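Local coordinates for protein NAD(P)H-flavin oxidoreductase (Agrobacterium tumefaciens str. C58, PDB 2FRE) that binds flavin mononucleotide and, as a member of the nitroreductase family, probably transfers electrons from NAD(P)H to flavin or other acceptors, at residues Asn5-Glu10 with Ser181-Leu186; Trp21-Phe26 with Gly129-Gly134; His44-Ala49 with Gly115-Ser120; Val87-Ile92 with Val159-Leu164. All coordinates share one frame; numbering follows the deposited sequence.

Contact 1 of 4, residues Asn5-Glu10 with Ser181-Leu186; sequences NNRQSE and SKRVPL. With FMN (flavin mononucleotide), chain C.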
# COMPACT_ATOMS: atom_id res chain seq x y z
N ASN A 5 6.50 13.89 14.86
CA ASN A 5 7.49 13.86 13.77
C ASN A 5 7.44 15.09 12.85
O ASN A 5 7.46 14.95 11.63
CB ASN A 5 7.34 12.59 12.95
CG ASN A 5 8.57 12.31 12.10
OD1 ASN A 5 9.69 12.70 12.46
ND2 ASN A 5 8.37 11.67 10.95
N ASN A 6 7.38 16.27 13.47
CA ASN A 6 7.32 17.57 12.77
C ASN A 6 6.14 17.61 11.81
O ASN A 6 6.18 18.31 10.80
CB ASN A 6 8.65 17.85 12.04
CG ASN A 6 9.00 19.36 11.94
OD1 ASN A 6 8.13 20.25 11.95
ND2 ASN A 6 10.28 19.63 11.88
N ARG A 7 5.08 16.87 12.13
CA ARG A 7 3.88 16.83 11.31
C ARG A 7 2.64 16.95 12.18
O ARG A 7 2.62 16.51 13.33
CB ARG A 7 3.78 15.51 10.53
CG ARG A 7 4.84 15.31 9.50
CD ARG A 7 4.93 13.83 9.08
NE ARG A 7 5.59 13.68 7.79
CZ ARG A 7 5.86 12.51 7.20
NH1 ARG A 7 5.59 11.35 7.79
NH2 ARG A 7 6.41 12.50 5.99
N GLN A 8 1.60 17.53 11.61
CA GLN A 8 0.36 17.72 12.28
C GLN A 8 -0.74 17.18 11.38
O GLN A 8 -0.83 17.53 10.21
CB GLN A 8 0.10 19.19 12.58
CG GLN A 8 -1.16 19.39 13.40
CD GLN A 8 -1.45 20.84 13.75
OE1 GLN A 8 -2.26 21.51 13.09
NE2 GLN A 8 -0.84 21.31 14.80
N SER A 9 -1.58 16.34 11.93
CA SER A 9 -2.65 15.76 11.15
C SER A 9 -3.87 16.57 11.50
O SER A 9 -3.92 17.19 12.56
CB SER A 9 -2.87 14.33 11.56
OG SER A 9 -3.37 14.32 12.89
N GLU A 10 -4.86 16.56 10.62
CA GLU A 10 -6.11 17.28 10.89
C GLU A 10 -7.04 16.49 11.84
O GLU A 10 -7.88 17.08 12.52
CB GLU A 10 -6.81 17.58 9.58
CG GLU A 10 -5.97 18.43 8.63
CD GLU A 10 -6.49 18.39 7.21
OE1 GLU A 10 -5.83 17.75 6.35
OE2 GLU A 10 -7.56 19.00 6.98
N SER A 181 8.25 15.26 5.04
CA SER A 181 7.38 15.92 4.09
C SER A 181 5.99 16.17 4.66
O SER A 181 5.55 15.52 5.63
CB SER A 181 7.26 15.05 2.83
OG SER A 181 6.83 13.76 3.19
N LYS A 182 5.30 17.11 4.03
CA LYS A 182 3.91 17.43 4.35
C LYS A 182 2.94 16.81 3.33
O LYS A 182 3.35 16.14 2.36
CB LYS A 182 3.72 18.96 4.38
CG LYS A 182 4.68 19.71 5.25
CD LYS A 182 4.64 19.32 6.72
CE LYS A 182 5.41 20.36 7.57
NZ LYS A 182 5.31 20.25 9.08
N ARG A 183 1.65 17.04 3.55
CA ARG A 183 0.59 16.55 2.64
C ARG A 183 -0.39 17.65 2.37
O ARG A 183 -0.44 18.64 3.11
CB ARG A 183 -0.15 15.35 3.25
CG ARG A 183 0.70 14.14 3.46
CD ARG A 183 1.19 13.47 2.18
NE ARG A 183 1.95 12.27 2.55
CZ ARG A 183 3.22 12.27 2.95
NH1 ARG A 183 3.96 13.36 2.93
NH2 ARG A 183 3.78 11.14 3.30
N VAL A 184 -1.16 17.51 1.29
CA VAL A 184 -2.26 18.42 1.02
C VAL A 184 -3.33 18.22 2.08
O VAL A 184 -3.38 17.16 2.72
CB VAL A 184 -2.85 18.19 -0.40
CG1 VAL A 184 -1.76 18.32 -1.45
CG2 VAL A 184 -3.55 16.84 -0.52
N PRO A 185 -4.19 19.23 2.29
CA PRO A 185 -5.37 19.05 3.15
C PRO A 185 -6.20 17.82 2.77
O PRO A 185 -6.36 17.52 1.58
CB PRO A 185 -6.16 20.34 2.91
CG PRO A 185 -5.17 21.33 2.57
CD PRO A 185 -4.12 20.61 1.77
N LEU A 186 -6.69 17.09 3.77
CA LEU A 186 -7.52 15.91 3.56
C LEU A 186 -8.65 16.22 2.58
O LEU A 186 -8.92 15.45 1.69
CB LEU A 186 -8.08 15.37 4.88
CG LEU A 186 -8.93 14.10 4.75
CD1 LEU A 186 -8.19 13.02 3.98
CD2 LEU A 186 -9.38 13.57 6.11
N1 FMN C . 12.83 9.43 -3.02
C2 FMN C . 14.06 9.70 -3.63
O2 FMN C . 14.89 10.40 -3.05
N3 FMN C . 14.35 9.21 -4.89
C4 FMN C . 13.46 8.42 -5.58
O4 FMN C . 13.85 7.81 -6.60
C4A FMN C . 12.22 8.14 -4.96
N5 FMN C . 11.29 7.36 -5.61
C5A FMN C . 10.11 7.03 -4.96
C6 FMN C . 9.20 6.22 -5.61
C7 FMN C . 8.01 5.86 -4.99
C7M FMN C . 7.36 4.61 -5.52
C8 FMN C . 7.71 6.35 -3.71
C8M FMN C . 6.76 5.58 -2.82
C9 FMN C . 8.61 7.17 -3.06
C9A FMN C . 9.82 7.53 -3.70
N10 FMN C . 10.71 8.36 -3.06
C10 FMN C . 11.92 8.65 -3.69
C1' FMN C . 10.39 9.00 -1.73
C2' FMN C . 9.19 9.95 -1.74
O2' FMN C . 9.53 11.23 -2.25
C3' FMN C . 8.60 10.04 -0.34
O3' FMN C . 8.09 8.77 0.05
C4' FMN C . 7.53 11.12 -0.27
O4' FMN C . 8.10 12.40 -0.47
C5' FMN C . 6.77 11.13 1.05
O5' FMN C . 7.64 11.36 2.14
P FMN C . 7.73 10.32 3.37
O1P FMN C . 6.41 10.44 4.12
O2P FMN C . 7.87 8.91 2.83
O3P FMN C . 8.92 10.72 4.19
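Arg7, which gives up the most surface in this contact, reaches from the N-terminal strand 7-8 to the backbone of Ser181. Its NE donates to the carbonyl of Ser181, with 2.8 Å between Arg7 NE and Ser181 O; the donor lies in the carbonyl plane, while the oxygen sits 19° out of the guanidinium plane. The NH2 branch makes weak bonds to Ser181 O and OG, and a firmer one to the FMN phosphate, 2.8 Å from Arg7 NH2 to O1P. A chain extended from CG to NE carries the guanidinium that far. Arg183 NH2 meets the same O1P at 2.8 Å, so two arginines from distant parts of the sequence hold one phosphate oxygen, and the anion would offset their mutual charge. These residues form the phosphate end of the FMN pocket, to which Ser181 adds a bond from its OG to O5' of FMN. Arg183 NH1 steadies that hydroxyl from within the loop. Trp45 O of the second subunit also accepts from Arg183 NH2, which places the site at the dimer interface. Farther along, Glu10 bonds the backbone of Leu186: its OE1 takes the N-H with the syn lone pair, at 2.8 Å from Leu186 N and an almost straight 171°. At the exposed surface, Lys182 folds back through a bend at chi2 (-60°), and its NZ donates to Asn6 O at 2.7 Å.

Contact 2 of 4, residues Trp21-Phe26 with Gly129-Gly134; sequences WSPRAF and GYHAHG. With FMN (flavin mononucleotide), chain C.
This buried contact lays the loop between helices 16-19 and 33-44 over strand 131-135, with no direct hydrogen bond between the two segments. His133 and His131 lose the most surface, and both direct their CB toward the loop. Over one face of the His133 imidazole sits Ser22 CB, 3.8 Å from the ring centroid, a CH-pi contact. The same imidazole has its NE2 over one face of the Arg24 guanidinium, 3.6 Å from Arg24 NE, with the two planes 64° apart. His133 ND1 donates to Gly134 O, 3.0 Å away and near the imidazole plane, a bond that favours this turn of the ring. His131 packs its CB against Pro23 CD at 3.7 Å and meets the Trp21 five-membered ring obliquely, the planes being 77° apart. Waters supply the polar links: one donates to Ala132 O and, weakly, to Trp21 O, and another donates to Ser22 OG while accepting from Gly134 N. The flavin mononucleotide is gripped at two ends by the loop. Ser22 OG lies 2.6 Å from phosphate O2P, where chi1 of -55° sets the hydroxyl beside its own backbone N, which bonds O3P. Arg24, extended from CG to NE, places NH2 2.8 Å from flavin O2 and adds a second bond from NE. A serine on the phosphate and an arginine on the pyrimidine carbonyl, from one loop near the N-terminus, are consistent with the nitroreductase-fold FMN site.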
# COMPACT_ATOMS: atom_id res chain seq x y z
N TRP A 21 8.58 7.83 7.95
CA TRP A 21 9.04 8.76 6.92
C TRP A 21 10.28 8.24 6.22
O TRP A 21 10.78 7.19 6.56
CB TRP A 21 9.28 10.17 7.47
CG TRP A 21 10.47 10.37 8.34
CD1 TRP A 21 10.69 9.82 9.57
CD2 TRP A 21 11.57 11.25 8.10
NE1 TRP A 21 11.86 10.29 10.10
CE2 TRP A 21 12.43 11.17 9.21
CE3 TRP A 21 11.91 12.10 7.04
CZ2 TRP A 21 13.59 11.92 9.31
CZ3 TRP A 21 13.07 12.83 7.13
CH2 TRP A 21 13.90 12.73 8.25
N SER A 22 10.72 8.98 5.20
CA SER A 22 11.73 8.46 4.28
C SER A 22 12.95 9.39 4.25
O SER A 22 13.13 10.18 3.33
CB SER A 22 11.10 8.23 2.90
OG SER A 22 9.95 7.38 3.03
N PRO A 23 13.82 9.28 5.26
CA PRO A 23 15.05 10.04 5.26
C PRO A 23 16.07 9.41 4.33
O PRO A 23 15.83 8.34 3.77
CB PRO A 23 15.52 9.95 6.71
CG PRO A 23 15.04 8.60 7.14
CD PRO A 23 13.69 8.46 6.48
N ARG A 24 17.22 10.07 4.19
CA ARG A 24 18.30 9.61 3.32
C ARG A 24 19.62 9.37 4.07
O ARG A 24 20.53 8.78 3.49
CB ARG A 24 18.54 10.62 2.18
CG ARG A 24 17.38 10.71 1.23
CD ARG A 24 17.58 11.66 0.11
NE ARG A 24 16.37 11.69 -0.69
CZ ARG A 24 15.30 12.43 -0.43
NH1 ARG A 24 15.30 13.29 0.58
NH2 ARG A 24 14.23 12.33 -1.20
N ALA A 25 19.73 9.83 5.32
CA ALA A 25 21.00 9.69 6.08
C ALA A 25 21.01 8.36 6.83
O ALA A 25 20.40 8.24 7.88
CB ALA A 25 21.21 10.84 7.02
N PHE A 26 21.71 7.37 6.27
CA PHE A 26 21.78 6.04 6.85
C PHE A 26 23.18 5.75 7.35
O PHE A 26 24.18 6.25 6.80
CB PHE A 26 21.31 4.97 5.85
CG PHE A 26 19.86 5.05 5.54
CD1 PHE A 26 18.90 4.80 6.52
CD2 PHE A 26 19.43 5.41 4.27
CE1 PHE A 26 17.55 4.89 6.22
CE2 PHE A 26 18.08 5.51 3.98
CZ PHE A 26 17.14 5.24 4.95
N GLY A 129 12.47 0.06 14.30
CA GLY A 129 13.42 1.11 14.58
C GLY A 129 14.21 1.54 13.37
O GLY A 129 15.19 2.28 13.48
N TYR A 130 13.79 1.07 12.19
CA TYR A 130 14.45 1.42 10.93
C TYR A 130 13.61 2.40 10.15
O TYR A 130 12.51 2.75 10.56
CB TYR A 130 14.67 0.16 10.08
CG TYR A 130 15.48 -0.89 10.80
CD1 TYR A 130 16.81 -0.68 11.07
CD2 TYR A 130 14.90 -2.08 11.22
CE1 TYR A 130 17.56 -1.63 11.74
CE2 TYR A 130 15.63 -3.03 11.88
CZ TYR A 130 16.96 -2.80 12.15
OH TYR A 130 17.70 -3.74 12.80
N HIS A 131 14.15 2.87 9.03
CA HIS A 131 13.38 3.62 8.05
C HIS A 131 13.56 3.02 6.68
O HIS A 131 14.69 2.69 6.28
CB HIS A 131 13.80 5.10 8.04
CG HIS A 131 13.53 5.81 9.34
ND1 HIS A 131 14.35 5.68 10.44
CD2 HIS A 131 12.50 6.59 9.73
CE1 HIS A 131 13.85 6.38 11.44
NE2 HIS A 131 12.73 6.95 11.04
N ALA A 132 12.45 2.91 5.95
CA ALA A 132 12.45 2.44 4.56
C ALA A 132 12.25 3.64 3.64
O ALA A 132 11.60 4.61 4.03
CB ALA A 132 11.37 1.43 4.33
N HIS A 133 12.84 3.61 2.46
CA HIS A 133 12.77 4.75 1.53
C HIS A 133 12.58 4.20 0.12
O HIS A 133 13.44 3.48 -0.40
CB HIS A 133 14.05 5.56 1.64
CG HIS A 133 13.98 6.92 1.01
ND1 HIS A 133 13.42 7.16 -0.23
CD2 HIS A 133 14.47 8.11 1.43
CE1 HIS A 133 13.55 8.45 -0.53
NE2 HIS A 133 14.18 9.04 0.46
N GLY A 134 11.43 4.50 -0.47
CA GLY A 134 11.08 4.01 -1.79
C GLY A 134 11.84 4.75 -2.86
O GLY A 134 12.18 5.93 -2.68
N1 FMN C . 12.83 9.43 -3.02
C2 FMN C . 14.06 9.70 -3.63
O2 FMN C . 14.89 10.40 -3.05
N3 FMN C . 14.35 9.21 -4.89
C4 FMN C . 13.46 8.42 -5.58
O4 FMN C . 13.85 7.81 -6.60
C4A FMN C . 12.22 8.14 -4.96
N5 FMN C . 11.29 7.36 -5.61
C5A FMN C . 10.11 7.03 -4.96
C6 FMN C . 9.20 6.22 -5.61
C7 FMN C . 8.01 5.86 -4.99
C7M FMN C . 7.36 4.61 -5.52
C8 FMN C . 7.71 6.35 -3.71
C8M FMN C . 6.76 5.58 -2.82
C9 FMN C . 8.61 7.17 -3.06
C9A FMN C . 9.82 7.53 -3.70
N10 FMN C . 10.71 8.36 -3.06
C10 FMN C . 11.92 8.65 -3.69
C1' FMN C . 10.39 9.00 -1.73
C2' FMN C . 9.19 9.95 -1.74
O2' FMN C . 9.53 11.23 -2.25
C3' FMN C . 8.60 10.04 -0.34
O3' FMN C . 8.09 8.77 0.05
C4' FMN C . 7.53 11.12 -0.27
O4' FMN C . 8.10 12.40 -0.47
C5' FMN C . 6.77 11.13 1.05
O5' FMN C . 7.64 11.36 2.14
P FMN C . 7.73 10.32 3.37
O1P FMN C . 6.41 10.44 4.12
O2P FMN C . 7.87 8.91 2.83
O3P FMN C . 8.92 10.72 4.19
O HOH W 1 8.99 5.12 5.12
O HOH W 2 12.81 9.74 12.86
O HOH W 3 9.46 6.22 0.71

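Contact 3 of 4, residues His44-Ala49 with Gly115-Ser120; sequences HWAPSA and GAAWFS. With FMN (flavin mononucleotide), chain D.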
# COMPACT_ATOMS: atom_id res chain seq x y z
N HIS A 44 4.34 -9.48 3.15
CA HIS A 44 3.66 -10.60 2.48
C HIS A 44 2.32 -10.97 3.11
O HIS A 44 1.57 -11.78 2.54
CB HIS A 44 4.63 -11.81 2.37
CG HIS A 44 4.32 -12.97 3.27
ND1 HIS A 44 4.11 -14.25 2.79
CD2 HIS A 44 4.22 -13.06 4.62
CE1 HIS A 44 3.89 -15.07 3.80
NE2 HIS A 44 3.93 -14.38 4.92
N TRP A 45 2.02 -10.38 4.27
CA TRP A 45 0.69 -10.48 4.89
C TRP A 45 -0.33 -9.46 4.36
O TRP A 45 -1.47 -9.40 4.85
CB TRP A 45 0.77 -10.42 6.42
CG TRP A 45 1.04 -11.74 6.98
CD1 TRP A 45 2.21 -12.21 7.49
CD2 TRP A 45 0.10 -12.81 7.07
NE1 TRP A 45 2.06 -13.50 7.90
CE2 TRP A 45 0.78 -13.90 7.65
CE3 TRP A 45 -1.25 -12.95 6.73
CZ2 TRP A 45 0.15 -15.12 7.89
CZ3 TRP A 45 -1.87 -14.17 6.95
CH2 TRP A 45 -1.17 -15.23 7.53
N ALA A 46 0.05 -8.67 3.36
CA ALA A 46 -0.83 -7.66 2.83
C ALA A 46 -2.04 -8.29 2.14
O ALA A 46 -1.97 -9.42 1.67
CB ALA A 46 -0.07 -6.74 1.86
N PRO A 47 -3.15 -7.53 2.05
CA PRO A 47 -4.26 -8.04 1.25
C PRO A 47 -3.96 -7.88 -0.23
O PRO A 47 -3.10 -7.05 -0.63
CB PRO A 47 -5.42 -7.15 1.65
CG PRO A 47 -4.73 -5.80 1.94
CD PRO A 47 -3.45 -6.20 2.62
N SER A 48 -4.66 -8.67 -1.05
CA SER A 48 -4.54 -8.60 -2.48
C SER A 48 -5.78 -9.19 -3.10
O SER A 48 -6.41 -10.06 -2.52
CB SER A 48 -3.31 -9.35 -2.99
OG SER A 48 -3.34 -10.72 -2.61
N ALA A 49 -6.13 -8.72 -4.29
CA ALA A 49 -7.25 -9.30 -5.02
C ALA A 49 -7.08 -10.81 -5.13
O ALA A 49 -6.01 -11.33 -5.46
CB ALA A 49 -7.41 -8.67 -6.41
N GLY A 115 1.78 -2.18 -3.79
CA GLY A 115 1.85 -0.96 -2.97
C GLY A 115 1.40 -1.16 -1.54
O GLY A 115 2.03 -0.64 -0.59
N ALA A 116 0.32 -1.92 -1.36
CA ALA A 116 -0.11 -2.35 -0.04
C ALA A 116 0.98 -3.14 0.70
O ALA A 116 1.24 -2.93 1.88
CB ALA A 116 -1.41 -3.15 -0.12
N ALA A 117 1.62 -4.08 0.01
CA ALA A 117 2.74 -4.83 0.56
C ALA A 117 3.93 -3.90 0.91
O ALA A 117 4.58 -4.05 1.95
CB ALA A 117 3.17 -5.90 -0.41
N TRP A 118 4.20 -2.94 0.04
CA TRP A 118 5.25 -1.97 0.29
C TRP A 118 4.97 -1.11 1.52
O TRP A 118 5.87 -0.92 2.34
CB TRP A 118 5.51 -1.12 -0.96
CG TRP A 118 5.73 0.34 -0.73
CD1 TRP A 118 4.92 1.34 -1.14
CD2 TRP A 118 6.87 0.95 -0.11
NE1 TRP A 118 5.47 2.57 -0.80
CE2 TRP A 118 6.66 2.35 -0.15
CE3 TRP A 118 8.03 0.46 0.50
CZ2 TRP A 118 7.57 3.27 0.39
CZ3 TRP A 118 8.95 1.36 1.04
CH2 TRP A 118 8.71 2.76 0.98
N PHE A 119 3.74 -0.62 1.68
CA PHE A 119 3.44 0.15 2.91
C PHE A 119 3.65 -0.72 4.13
O PHE A 119 4.18 -0.28 5.15
CB PHE A 119 2.05 0.77 2.95
CG PHE A 119 1.90 1.70 4.07
CD1 PHE A 119 2.33 3.01 3.96
CD2 PHE A 119 1.47 1.25 5.31
CE1 PHE A 119 2.28 3.88 5.04
CE2 PHE A 119 1.41 2.10 6.39
CZ PHE A 119 1.82 3.41 6.28
N SER A 120 3.19 -1.97 4.04
CA SER A 120 3.34 -2.92 5.12
C SER A 120 4.82 -3.10 5.47
O SER A 120 5.19 -3.10 6.65
CB SER A 120 2.71 -4.25 4.71
OG SER A 120 1.30 -4.15 4.56
N1 FMN D . -13.13 -9.56 -1.67
C2 FMN D . -14.38 -9.88 -2.19
O2 FMN D . -15.14 -10.51 -1.46
N3 FMN D . -14.76 -9.45 -3.43
C4 FMN D . -13.90 -8.71 -4.21
O4 FMN D . -14.32 -8.10 -5.19
C4A FMN D . -12.63 -8.41 -3.69
N5 FMN D . -11.74 -7.68 -4.44
C5A FMN D . -10.52 -7.31 -3.90
C6 FMN D . -9.64 -6.53 -4.64
C7 FMN D . -8.41 -6.14 -4.11
C7M FMN D . -7.78 -4.93 -4.73
C8 FMN D . -8.05 -6.53 -2.82
C8M FMN D . -7.06 -5.71 -2.01
C9 FMN D . -8.92 -7.33 -2.09
C9A FMN D . -10.15 -7.72 -2.63
N10 FMN D . -11.00 -8.51 -1.89
C10 FMN D . -12.25 -8.83 -2.42
C1' FMN D . -10.50 -9.25 -0.68
C2' FMN D . -9.26 -10.16 -0.81
O2' FMN D . -9.65 -11.46 -1.28
C3' FMN D . -8.58 -10.31 0.55
O3' FMN D . -8.09 -9.04 0.96
C4' FMN D . -7.46 -11.37 0.52
O4' FMN D . -8.01 -12.68 0.36
C5' FMN D . -6.61 -11.39 1.76
O5' FMN D . -7.41 -11.51 2.90
P FMN D . -7.38 -10.48 4.13
O1P FMN D . -6.09 -10.62 4.87
O2P FMN D . -7.52 -9.10 3.55
O3P FMN D . -8.48 -10.84 5.08
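Residues 47-49 belong to the wall of an FMN pocket shared between the two subunits, and the contact sets the start of that wall against helix 110-127. Ala46 makes the central touch: its methyl points at the helix and rests on the backbone, with Ala46 CB 3.6 Å from Ala117 CA. The methyls of Ala116 and Ala117 border it, Ala117 CB lying 4.0 Å from Ala46 CB. Ser120 OG closes the next helical turn, also 4.0 Å from Ala46 CB. That hydroxyl is turned back on its own helix: chi1 of -66° brings OG beside the backbone N, and it donates to Ala116 O at 2.9 Å. Ser120 N bonds the same carbonyl, the two donors arriving from opposite faces of its plane, so the polar atom beside the apolar patch is satisfied within the helix. Small side chains thus permit a close approach, with 5.1 Å between the CA atoms of Ala46 and Ala117. As in other dimeric nitroreductases, each flavin site draws on both chains; here Arg183 of the second subunit donates to Trp45 O. Past the helix contact the loop meets the ligand. Pro47 CB comes 3.3 Å from the ribityl O3' of FMN, and Ser48 O lies equally near C2'. Ala49 CB touches the dimethylbenzene part of the flavin, 3.6 Å from C7, while its backbone N bonds Asp113 near the beginning of helix 110-127.

Contact 4 of 4, residues Val87-Ile92 with Val159-Leu164; sequences VLLFVI and VAIGTL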
# COMPACT_ATOMS: atom_id res chain seq x y z
N VAL A 87 20.15 -2.32 3.81
CA VAL A 87 19.54 -3.28 2.91
C VAL A 87 19.05 -2.52 1.69
O VAL A 87 18.55 -1.40 1.81
CB VAL A 87 18.32 -3.99 3.61
CG1 VAL A 87 17.51 -4.81 2.62
CG2 VAL A 87 18.78 -4.85 4.76
N LEU A 88 19.23 -3.11 0.51
CA LEU A 88 18.58 -2.66 -0.70
C LEU A 88 17.75 -3.82 -1.25
O LEU A 88 18.18 -4.98 -1.20
CB LEU A 88 19.60 -2.20 -1.75
CG LEU A 88 20.29 -0.87 -1.45
CD1 LEU A 88 21.50 -0.67 -2.32
CD2 LEU A 88 19.34 0.27 -1.66
N LEU A 89 16.56 -3.50 -1.77
CA LEU A 89 15.73 -4.50 -2.40
C LEU A 89 14.85 -3.88 -3.47
O LEU A 89 14.66 -2.66 -3.51
CB LEU A 89 14.87 -5.22 -1.34
CG LEU A 89 13.83 -4.41 -0.56
CD1 LEU A 89 12.51 -4.27 -1.31
CD2 LEU A 89 13.55 -5.09 0.79
N PHE A 90 14.31 -4.73 -4.34
CA PHE A 90 13.38 -4.30 -5.36
C PHE A 90 12.03 -4.99 -5.14
O PHE A 90 11.95 -6.22 -4.89
CB PHE A 90 13.97 -4.51 -6.76
CG PHE A 90 15.23 -3.74 -6.97
CD1 PHE A 90 15.18 -2.37 -7.29
CD2 PHE A 90 16.46 -4.33 -6.76
CE1 PHE A 90 16.35 -1.63 -7.44
CE2 PHE A 90 17.64 -3.60 -6.89
CZ PHE A 90 17.59 -2.25 -7.23
N VAL A 91 10.99 -4.18 -5.18
CA VAL A 91 9.64 -4.66 -5.11
C VAL A 91 9.13 -4.91 -6.53
O VAL A 91 9.15 -4.03 -7.37
CB VAL A 91 8.70 -3.68 -4.39
CG1 VAL A 91 7.29 -4.27 -4.34
CG2 VAL A 91 9.20 -3.36 -2.99
N ILE A 92 8.72 -6.14 -6.76
CA ILE A 92 8.36 -6.63 -8.07
C ILE A 92 6.93 -7.13 -7.97
O ILE A 92 6.49 -7.49 -6.88
CB ILE A 92 9.31 -7.78 -8.44
CG1 ILE A 92 10.71 -7.23 -8.62
CG2 ILE A 92 8.85 -8.54 -9.69
CD1 ILE A 92 11.73 -8.17 -8.14
N VAL A 159 13.87 -0.14 -2.80
CA VAL A 159 13.69 0.24 -1.41
C VAL A 159 15.01 0.15 -0.69
O VAL A 159 15.68 -0.89 -0.74
CB VAL A 159 12.68 -0.67 -0.69
CG1 VAL A 159 12.51 -0.24 0.75
CG2 VAL A 159 11.33 -0.65 -1.41
N ALA A 160 15.38 1.24 -0.03
CA ALA A 160 16.54 1.32 0.84
C ALA A 160 16.02 1.31 2.29
O ALA A 160 15.07 2.05 2.63
CB ALA A 160 17.30 2.58 0.57
N ILE A 161 16.61 0.45 3.12
CA ILE A 161 16.26 0.35 4.52
C ILE A 161 17.51 0.43 5.39
O ILE A 161 18.53 -0.17 5.06
CB ILE A 161 15.53 -0.97 4.87
CG1 ILE A 161 14.59 -1.41 3.74
CG2 ILE A 161 14.77 -0.80 6.20
CD1 ILE A 161 13.99 -2.83 3.93
N GLY A 162 17.42 1.17 6.49
CA GLY A 162 18.57 1.33 7.36
C GLY A 162 18.23 2.09 8.62
O GLY A 162 17.05 2.35 8.94
N THR A 163 19.28 2.42 9.36
CA THR A 163 19.16 3.13 10.61
C THR A 163 19.58 4.58 10.41
O THR A 163 20.67 4.86 9.91
CB THR A 163 20.04 2.48 11.67
OG1 THR A 163 19.60 1.13 11.87
CG2 THR A 163 19.96 3.25 12.98
N LEU A 164 18.69 5.49 10.81
CA LEU A 164 18.85 6.91 10.59
C LEU A 164 20.07 7.42 11.33
O LEU A 164 20.38 6.94 12.41
CB LEU A 164 17.60 7.66 11.09
CG LEU A 164 17.54 9.19 10.91
CD1 LEU A 164 17.56 9.60 9.46
CD2 LEU A 164 16.29 9.78 11.57
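Four backbone hydrogen bonds join Val87 and Leu89 to Ile161 and Val159. Val159 N donates to Leu89 O at 2.7 Å, and the return bond runs from Leu89 N to Val159 O at 2.9 Å. Val87 and Ile161 exchange a matching pair; the one from Ile161 N to Val87 O, 3.0 Å long, is nearly straight at 171°. Between these two hydrogen-bonded pairs lies the non-hydrogen-bonded pair Leu88 and Ala160, where the CA of Ala160 approaches Val87 O and that of Leu88 approaches Val159 O as CA-H...O contacts. The strand axes run at 155°, antiparallel with a twist. Together the strands form the inner part of the antiparallel sheet of this alpha-beta fold: strand 55-61 flanks 87-92 on its other edge, and strand 131-135 flanks 159-162. Side chains then sort by face. Val87, Leu89, Val159 and Ile161 share one; Leu36 of helix 33-44 packs on Val87 and Ile161, and Leu40 on Leu89. Leu89 and Val159 lie side by side there, Leu89 CD1 being 3.7 Å from Val159 CB. With CG between backbone N and carbonyl carbon (chi1 64°), the Leu89 fork leans over the neighbouring strand, and its CD2 meets Ile161 CD1 at 3.9 Å. Val91 CG2 reaches Val159 CG2 at 3.8 Å. The reverse face carries Leu88, whose CD2 rests 3.8 Å from Ala160 CB, with Met135 packed against both.

Contacts 1 and 2 hold the same FMN molecule: contact 1 works at the phosphate, whereas contact 2 spans from phosphate to flavin. Their centres are 18 Å apart, but Asn5 ND2 packs on Trp21 CD1 at 3.3 Å. Contact 4 adjoins contact 2 in the sheet, their centres 8 Å apart and His133 N 2.7 Å from Ala160 O in a probable hydrogen bond. Trp118 of helix 110-127 brings contact 3 against contacts 2 and 4, its CH2 lying 3.5 Å from Gly134 N and its CZ3 3.9 Å from Val159 CG1. Contact 3 borders the other FMN, whose phosphate is held by Arg7 and Arg183 of the second subunit.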